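PDB 3K50: putative S41 protease from Bacteroides fragilis NCTC 9343, which is probably a serine peptidase of family S41 that cleaves peptide bonds, although its function has not been established. Local coordinates for residues K317-Y329 with S358-N371. Numbering follows the deposited sequence.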
loop_
_atom_site.group_PDB
_atom_site.type_symbol
_atom_site.label_atom_id
_atom_site.label_comp_id
_atom_site.label_asym_id
_atom_site.label_seq_id
_atom_site.Cartn_x
_atom_site.Cartn_y
_atom_site.Cartn_z
ATOM N N LYS A 317 -13.595 -0.150 17.367
ATOM C CA LYS A 317 -13.593 1.239 16.946
ATOM C C LYS A 317 -12.364 1.458 16.074
ATOM O O LYS A 317 -11.173 1.289 16.514
ATOM C CB LYS A 317 -13.571 2.195 18.171
ATOM C CG LYS A 317 -13.640 3.704 17.785
ATOM C CD LYS A 317 -13.642 4.596 19.065
ATOM C CE LYS A 317 -13.610 6.108 18.803
ATOM N NZ LYS A 317 -13.184 6.821 20.069
ATOM N N VAL A 318 -12.626 1.796 14.827
ATOM C CA VAL A 318 -11.597 1.987 13.821
ATOM C C VAL A 318 -11.621 3.489 13.480
ATOM O O VAL A 318 -12.649 3.994 13.075
ATOM C CB VAL A 318 -11.891 1.151 12.555
ATOM C CG1 VAL A 318 -10.815 1.389 11.493
ATOM C CG2 VAL A 318 -11.947 -0.295 12.882
ATOM N N VAL A 319 -10.507 4.207 13.663
ATOM C CA VAL A 319 -10.488 5.630 13.391
ATOM C C VAL A 319 -9.552 5.828 12.243
ATOM O O VAL A 319 -8.416 5.435 12.330
ATOM C CB VAL A 319 -9.976 6.420 14.635
ATOM C CG1 VAL A 319 -9.708 7.881 14.287
ATOM C CG2 VAL A 319 -10.954 6.250 15.887
ATOM N N LEU A 320 -10.039 6.446 11.180
ATOM C CA LEU A 320 -9.308 6.689 9.965
ATOM C C LEU A 320 -8.821 8.124 9.920
ATOM O O LEU A 320 -9.604 9.029 10.080
ATOM C CB LEU A 320 -10.173 6.401 8.747
ATOM C CG LEU A 320 -10.758 4.987 8.633
ATOM C CD1 LEU A 320 -11.568 4.887 7.343
ATOM C CD2 LEU A 320 -9.647 3.920 8.731
ATOM N N ILE A 321 -7.502 8.279 9.729
ATOM C CA ILE A 321 -6.816 9.569 9.693
ATOM C C ILE A 321 -6.010 9.669 8.420
ATOM O O ILE A 321 -5.253 8.775 8.105
ATOM C CB ILE A 321 -5.888 9.727 10.922
ATOM C CG1 ILE A 321 -6.712 9.841 12.207
ATOM C CG2 ILE A 321 -4.980 11.019 10.825
ATOM C CD1 ILE A 321 -5.864 9.697 13.467
ATOM N N GLY A 322 -6.217 10.731 7.635
ATOM C CA GLY A 322 -5.457 10.882 6.359
ATOM C C GLY A 322 -6.394 11.352 5.276
ATOM O O GLY A 322 -7.147 12.264 5.515
ATOM N N THR A 323 -6.377 10.682 4.107
ATOM C CA THR A 323 -7.238 11.047 2.984
ATOM C C THR A 323 -7.997 9.798 2.555
ATOM O O THR A 323 -7.658 8.704 2.963
ATOM C CB THR A 323 -6.471 11.707 1.826
ATOM O OG1 THR A 323 -5.381 10.891 1.401
ATOM C CG2 THR A 323 -5.939 13.148 2.224
ATOM N N LYS A 324 -9.002 9.956 1.728
ATOM C CA LYS A 324 -9.862 8.825 1.334
ATOM C C LYS A 324 -9.097 7.662 0.687
ATOM O O LYS A 324 -8.105 7.893 -0.060
ATOM C CB LYS A 324 -10.989 9.407 0.445
ATOM C CG LYS A 324 -11.995 8.431 0.013
ATOM C CD LYS A 324 -13.427 8.959 -0.144
ATOM C CE LYS A 324 -13.849 9.459 -1.505
ATOM N NZ LYS A 324 -15.331 8.978 -1.719
ATOM N N THR A 325 -9.511 6.421 0.978
ATOM C CA THR A 325 -8.911 5.193 0.414
ATOM C C THR A 325 -9.324 5.031 -1.054
ATOM O O THR A 325 -10.116 5.788 -1.547
ATOM C CB THR A 325 -9.241 3.913 1.236
ATOM O OG1 THR A 325 -10.654 3.619 1.174
ATOM C CG2 THR A 325 -8.787 4.104 2.667
ATOM N N ALA A 326 -8.764 4.031 -1.727
ATOM C CA ALA A 326 -8.891 3.873 -3.186
ATOM C C ALA A 326 -10.265 3.439 -3.687
ATOM O O ALA A 326 -10.653 3.753 -4.812
ATOM C CB ALA A 326 -7.874 2.874 -3.693
ATOM N N GLY A 327 -10.978 2.708 -2.874
ATOM C CA GLY A 327 -12.305 2.199 -3.302
ATOM C C GLY A 327 -12.294 0.815 -3.961
ATOM O O GLY A 327 -13.255 0.420 -4.635
ATOM N N GLU A 328 -11.226 0.047 -3.786
ATOM C CA GLU A 328 -11.169 -1.305 -4.382
ATOM C C GLU A 328 -11.899 -2.325 -3.452
ATOM O O GLU A 328 -11.303 -2.909 -2.612
ATOM C CB GLU A 328 -9.711 -1.699 -4.707
ATOM C CG GLU A 328 -9.587 -2.944 -5.537
ATOM C CD GLU A 328 -8.165 -3.137 -5.958
ATOM O OE1 GLU A 328 -7.739 -2.396 -6.860
ATOM O OE2 GLU A 328 -7.477 -3.993 -5.354
ATOM N N TYR A 329 -13.212 -2.520 -3.634
ATOM C CA TYR A 329 -14.016 -3.286 -2.677
ATOM C C TYR A 329 -14.167 -4.778 -3.008
ATOM O O TYR A 329 -14.993 -5.447 -2.387
ATOM C CB TYR A 329 -15.424 -2.624 -2.527
ATOM C CG TYR A 329 -16.183 -2.515 -3.802
ATOM C CD1 TYR A 329 -16.048 -1.400 -4.629
ATOM C CD2 TYR A 329 -17.053 -3.517 -4.215
ATOM C CE1 TYR A 329 -16.746 -1.298 -5.795
ATOM C CE2 TYR A 329 -17.729 -3.443 -5.452
ATOM C CZ TYR A 329 -17.595 -2.338 -6.225
ATOM O OH TYR A 329 -18.296 -2.261 -7.421
ATOM N N SER A 358 -19.636 -4.597 1.984
ATOM C CA SER A 358 -18.371 -4.107 1.417
ATOM C C SER A 358 -18.739 -2.816 0.685
ATOM O O SER A 358 -18.321 -2.562 -0.425
ATOM C CB SER A 358 -17.725 -5.123 0.474
ATOM O OG SER A 358 -18.595 -5.603 -0.537
ATOM N N ASP A 359 -19.522 -1.996 1.355
ATOM C CA ASP A 359 -20.139 -0.890 0.717
ATOM C C ASP A 359 -19.309 0.423 0.880
ATOM O O ASP A 359 -19.761 1.381 1.483
ATOM C CB ASP A 359 -21.585 -0.845 1.244
ATOM C CG ASP A 359 -22.414 -2.109 0.846
ATOM O OD1 ASP A 359 -21.888 -3.272 0.748
ATOM O OD2 ASP A 359 -23.633 -1.937 0.616
ATOM N N TYR A 360 -18.088 0.397 0.327
ATOM C CA TYR A 360 -17.135 1.494 0.324
ATOM C C TYR A 360 -16.646 1.796 -1.087
ATOM O O TYR A 360 -15.502 2.215 -1.267
ATOM C CB TYR A 360 -15.908 1.221 1.242
ATOM C CG TYR A 360 -15.224 -0.121 1.108
ATOM C CD1 TYR A 360 -15.742 -1.236 1.750
ATOM C CD2 TYR A 360 -13.979 -0.243 0.472
ATOM C CE1 TYR A 360 -15.123 -2.428 1.686
ATOM C CE2 TYR A 360 -13.349 -1.463 0.368
ATOM C CZ TYR A 360 -13.900 -2.541 1.031
ATOM O OH TYR A 360 -13.313 -3.770 0.967
ATOM N N ALA A 361 -17.541 1.668 -2.065
ATOM C CA ALA A 361 -17.271 2.126 -3.417
ATOM C C ALA A 361 -16.812 3.588 -3.282
ATOM O O ALA A 361 -17.312 4.326 -2.455
ATOM C CB ALA A 361 -18.548 2.032 -4.265
ATOM N N THR A 362 -15.825 3.974 -4.059
ATOM C CA THR A 362 -15.208 5.324 -4.048
ATOM C C THR A 362 -14.278 5.594 -2.857
ATOM O O THR A 362 -13.585 6.619 -2.833
ATOM C CB THR A 362 -16.223 6.550 -4.254
ATOM O OG1 THR A 362 -16.771 6.996 -3.006
ATOM C CG2 THR A 362 -17.333 6.211 -5.261
ATOM N N GLY A 363 -14.201 4.657 -1.911
ATOM C CA GLY A 363 -13.259 4.740 -0.812
ATOM C C GLY A 363 -13.842 5.039 0.558
ATOM O O GLY A 363 -15.007 5.467 0.689
ATOM N N PHE A 364 -13.043 4.749 1.579
ATOM C CA PHE A 364 -13.446 5.103 2.930
ATOM C C PHE A 364 -12.995 6.526 3.186
ATOM O O PHE A 364 -11.805 6.831 3.117
ATOM C CB PHE A 364 -12.790 4.214 3.981
ATOM C CG PHE A 364 -13.445 2.854 4.157
ATOM C CD1 PHE A 364 -14.672 2.738 4.801
ATOM C CD2 PHE A 364 -12.804 1.714 3.773
ATOM C CE1 PHE A 364 -15.228 1.505 5.023
ATOM C CE2 PHE A 364 -13.364 0.451 4.000
ATOM C CZ PHE A 364 -14.585 0.362 4.607
ATOM N N LYS A 365 -13.944 7.357 3.557
ATOM C CA LYS A 365 -13.666 8.722 3.931
ATOM C C LYS A 365 -12.985 8.760 5.296
ATOM O O LYS A 365 -13.368 8.054 6.209
ATOM C CB LYS A 365 -14.976 9.504 3.959
ATOM C CG LYS A 365 -14.776 10.985 4.105
ATOM C CD LYS A 365 -16.069 11.844 3.954
ATOM C CE LYS A 365 -16.785 12.130 5.281
ATOM N NZ LYS A 365 -17.714 13.331 5.204
ATOM N N PRO A 366 -11.974 9.586 5.458
ATOM C CA PRO A 366 -11.388 9.549 6.793
ATOM C C PRO A 366 -12.298 10.156 7.877
ATOM O O PRO A 366 -13.128 11.030 7.588
ATOM C CB PRO A 366 -10.112 10.419 6.644
ATOM C CG PRO A 366 -10.345 11.329 5.530
ATOM C CD PRO A 366 -11.272 10.541 4.556
ATOM N N THR A 367 -12.106 9.706 9.113
ATOM C CA THR A 367 -12.753 10.280 10.281
ATOM C C THR A 367 -12.194 11.689 10.460
ATOM O O THR A 367 -12.925 12.644 10.750
ATOM C CB THR A 367 -12.516 9.438 11.565
ATOM O OG1 THR A 367 -12.588 8.024 11.275
ATOM C CG2 THR A 367 -13.532 9.814 12.691
ATOM N N TYR A 368 -10.887 11.850 10.288
ATOM C CA TYR A 368 -10.278 13.143 10.372
ATOM C C TYR A 368 -9.371 13.349 9.153
ATOM O O TYR A 368 -8.358 12.637 8.985
ATOM C CB TYR A 368 -9.446 13.254 11.654
ATOM C CG TYR A 368 -10.226 12.990 12.925
ATOM C CD1 TYR A 368 -10.377 11.699 13.403
ATOM C CD2 TYR A 368 -10.809 14.007 13.635
ATOM C CE1 TYR A 368 -11.098 11.426 14.521
ATOM C CE2 TYR A 368 -11.526 13.745 14.791
ATOM C CZ TYR A 368 -11.676 12.434 15.233
ATOM O OH TYR A 368 -12.378 12.113 16.396
ATOM N N GLU A 369 -9.672 14.345 8.330
ATOM C CA GLU A 369 -8.912 14.541 7.095
ATOM C C GLU A 369 -7.640 15.360 7.270
ATOM O O GLU A 369 -7.697 16.518 7.715
ATOM C CB GLU A 369 -9.772 15.156 5.976
ATOM C CG GLU A 369 -9.009 15.143 4.657
ATOM C CD GLU A 369 -9.833 15.429 3.435
ATOM O OE1 GLU A 369 -11.068 15.650 3.521
ATOM O OE2 GLU A 369 -9.205 15.430 2.362
ATOM N N TYR A 370 -6.511 14.716 6.943
ATOM C CA TYR A 370 -5.191 15.298 6.973
ATOM C C TYR A 370 -4.441 14.920 5.701
ATOM O O TYR A 370 -4.189 13.736 5.452
ATOM C CB TYR A 370 -4.392 14.763 8.165
ATOM C CG TYR A 370 -4.744 15.399 9.475
ATOM C CD1 TYR A 370 -5.785 14.907 10.263
ATOM C CD2 TYR A 370 -4.008 16.486 9.964
ATOM C CE1 TYR A 370 -6.111 15.504 11.469
ATOM C CE2 TYR A 370 -4.343 17.094 11.145
ATOM C CZ TYR A 370 -5.402 16.591 11.894
ATOM O OH TYR A 370 -5.733 17.175 13.087
ATOM N N ASN A 371 -4.146 15.920 4.863
ATOM C CA ASN A 371 -3.358 15.718 3.649
ATOM C C ASN A 371 -1.902 15.958 4.049
ATOM O O ASN A 371 -1.519 17.068 4.322
ATOM C CB ASN A 371 -3.751 16.710 2.551
ATOM C CG ASN A 371 -2.913 16.563 1.290
ATOM O OD1 ASN A 371 -1.995 15.739 1.196
ATOM N ND2 ASN A 371 -3.221 17.392 0.304
HETATM O O HOH W 1 -9.767 7.061 5.190
HETATM O O HOH W 2 -9.724 12.690 1.232
HETATM O O HOH W 3 -10.659 7.488 -3.830
HETATM O O HOH W 4 -14.725 2.304 -5.989
HETATM O O HOH W 5 -10.976 -4.365 -0.223
HETATM O O HOH W 6 -16.961 -7.185 -2.144
#
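Leu320 reaches across with CD1 to Phe364 CB, 3.6 Å away, an apolar contact to which helix 304-312 adds Ile309. Phe364 CE2 comes over one face of the Tyr360 ring near its rim, while Tyr360 CB sits over the centre of the Phe364 ring; Tyr329 CB covers the opposite Tyr360 face in a CH-pi contact. Flat rings offer two faces to such carbons. On the opposite face of the sheet from Leu320, Val319 CG1 meets the Tyr368 ring edge at CE1, and Ile321 CG2 packs on Tyr370 CD1 beneath helix 388-398; branched aliphatics fill both faces without polar atoms. Gly322 has phi 137°, where a CB would be pressed against Ile321 O; its O accepts Tyr370 N. Pro366, lacking an N-H, packs CG 3.3 Å from Gly322 O.

Farther out, Thr325 OG1 lies between its backbone N and carbonyl carbon (chi1 66°), in line with Phe364 N (2.7 Å, 176°), and hydrogen-bonds Glu306 OE2, which also takes Gly327 N. Thr325 N returns a bond to Phe364 O. Thr367 OG1 replaces a backbone acceptor for Leu320 N. At the solvent-facing end, water links Gly327 O to Thr362 N, within type II turn Tyr360-Gly363. Tyr368 N-Leu320 O and Gly322 N-Tyr368 O bonds complete a parallel ladder, adding edge strand 368-369 to the mixed sheet of the ClpP/crotonase-like S41 domain.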